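Local atomic coordinates of probable molybdenum cofactor guanylyltransferase (Aquifex aeolicus, PDB entry 2E8B), a protein that probably transfers the GMP moiety of GTP to molybdenum-bound molybdopterin, releasing diphosphate and forming the molybdopterin guanine dinucleotide cofactor. Residues K40-I43 with E44-Y47. Numbering follows the deposited sequence.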
loop_
_atom_site.group_PDB
_atom_site.type_symbol
_atom_site.label_atom_id
_atom_site.label_comp_id
_atom_site.label_asym_id
_atom_site.label_seq_id
_atom_site.Cartn_x
_atom_site.Cartn_y
_atom_site.Cartn_z
ATOM N N LYS A 40 2.704 3.953 14.830
ATOM C CA LYS A 40 1.282 3.680 15.016
ATOM C C LYS A 40 0.454 4.893 14.609
ATOM O O LYS A 40 -0.613 4.749 14.022
ATOM C CB LYS A 40 0.980 3.331 16.474
ATOM C CG LYS A 40 1.624 2.052 16.967
ATOM C CD LYS A 40 1.402 1.897 18.463
ATOM C CE LYS A 40 2.316 0.833 19.054
ATOM N NZ LYS A 40 2.196 0.791 20.540
ATOM N N LYS A 41 0.944 6.087 14.934
ATOM C CA LYS A 41 0.242 7.316 14.579
ATOM C C LYS A 41 0.303 7.482 13.067
ATOM O O LYS A 41 -0.635 7.978 12.441
ATOM C CB LYS A 41 0.903 8.524 15.248
ATOM C CG LYS A 41 0.800 8.532 16.762
ATOM C CD LYS A 41 -0.646 8.619 17.222
ATOM C CE LYS A 41 -1.317 9.904 16.749
ATOM N NZ LYS A 41 -2.689 10.059 17.315
ATOM N N VAL A 42 1.423 7.063 12.492
ATOM C CA VAL A 42 1.613 7.162 11.053
ATOM C C VAL A 42 0.602 6.302 10.294
ATOM O O VAL A 42 -0.086 6.799 9.402
ATOM C CB VAL A 42 3.047 6.747 10.651
ATOM C CG1 VAL A 42 3.163 6.671 9.130
ATOM C CG2 VAL A 42 4.053 7.754 11.201
ATOM N N ILE A 43 0.487 5.022 10.644
ATOM C CA ILE A 43 -0.461 4.174 9.923
ATOM C C ILE A 43 -1.891 4.637 10.170
ATOM O O ILE A 43 -2.758 4.507 9.302
ATOM C CB ILE A 43 -0.318 2.671 10.290
ATOM C CG1 ILE A 43 -1.115 1.830 9.287
ATOM C CG2 ILE A 43 -0.822 2.408 11.702
ATOM C CD1 ILE A 43 -0.907 0.330 9.420
ATOM N N GLU A 44 -2.139 5.184 11.355
ATOM C CA GLU A 44 -3.466 5.689 11.678
ATOM C C GLU A 44 -3.794 6.804 10.689
ATOM O O GLU A 44 -4.896 6.859 10.139
ATOM C CB GLU A 44 -3.485 6.240 13.106
ATOM C CG GLU A 44 -4.849 6.709 13.585
ATOM C CD GLU A 44 -4.808 7.240 15.010
ATOM O OE1 GLU A 44 -4.139 8.264 15.250
ATOM O OE2 GLU A 44 -5.441 6.628 15.891
ATOM N N ARG A 45 -2.829 7.686 10.453
ATOM C CA ARG A 45 -3.027 8.787 9.522
ATOM C C ARG A 45 -3.227 8.295 8.092
ATOM O O ARG A 45 -4.077 8.814 7.363
ATOM C CB ARG A 45 -1.844 9.754 9.570
ATOM C CG ARG A 45 -1.678 10.477 10.900
ATOM C CD ARG A 45 -0.953 11.805 10.719
ATOM N NE ARG A 45 0.442 11.645 10.317
ATOM C CZ ARG A 45 1.426 11.292 11.141
ATOM N NH1 ARG A 45 1.176 11.061 12.424
ATOM N NH2 ARG A 45 2.665 11.171 10.681
ATOM N N VAL A 46 -2.445 7.299 7.687
ATOM C CA VAL A 46 -2.561 6.760 6.337
ATOM C C VAL A 46 -3.945 6.155 6.147
ATOM O O VAL A 46 -4.562 6.312 5.094
ATOM C CB VAL A 46 -1.501 5.671 6.066
ATOM C CG1 VAL A 46 -1.754 5.016 4.716
ATOM C CG2 VAL A 46 -0.110 6.286 6.093
ATOM N N TYR A 47 -4.424 5.465 7.177
ATOM C CA TYR A 47 -5.732 4.829 7.141
ATOM C C TYR A 47 -6.840 5.864 6.986
ATOM O O TYR A 47 -7.744 5.701 6.165
ATOM C CB TYR A 47 -5.951 4.020 8.423
ATOM C CG TYR A 47 -7.333 3.430 8.535
ATOM C CD1 TYR A 47 -7.801 2.519 7.591
ATOM C CD2 TYR A 47 -8.181 3.796 9.578
ATOM C CE1 TYR A 47 -9.084 1.988 7.684
ATOM C CE2 TYR A 47 -9.462 3.273 9.679
ATOM C CZ TYR A 47 -9.907 2.371 8.730
ATOM O OH TYR A 47 -11.170 1.839 8.835
HETATM O O HOH W 1 -2.581 9.515 13.744
#
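K40-I43 and E44-Y47 are consecutive turns of one alpha helix, joined by four successive i to i+4 hydrogen bonds from E44 N, R45 N, V46 N and Y47 N to the carbonyl oxygens of K40, K41, V42 and I43. The final bond, Y47 N to I43 O, measures 2.9 Å. The side chains illustrate how a helix can be charged on one flank and apolar on another. K41 and E44, three residues apart, lie side by side and point the same way; the lysine chain folds at chi2 (-63°) and chi3 (-61°), which brings NZ alongside the glutamate, 3.1 Å from E44 OE1, a salt bridge that uses the syn lone pair of that oxygen. A water donates to K41 O at 2.8 Å and also approaches E44 OE1, at a distance so short that its position is doubtful; K41 O also accepts the R45 amide. R45 runs back along the helix. With CG anti to its own carbonyl carbon (chi1 -65°) and a bend at chi3, its guanidinium lies with one face over V42 CA, while NH2 comes within 3.7 Å of V42 CG2 and NH1 within 3.8 Å of K41 CB. NH2 is also hydrogen-bonded to the carbonyl of P108, which fixes the far end of the group. A leucine in place of R45 would probably leave the P108 carbonyl without this donor and take the flat group away from V42. On the buried side V42 CG1 and V46 CG2 are in looser contact, 4.5 Å apart. Helix 32-51 is the crossover of the beta-alpha-beta unit between parallel strands 16-22 and 56-61: I43 and V46 pack on V19 of the first strand, I43 also reaching A21 of the predicted GTP site, and Y47 lies against V57 and I59 of the second.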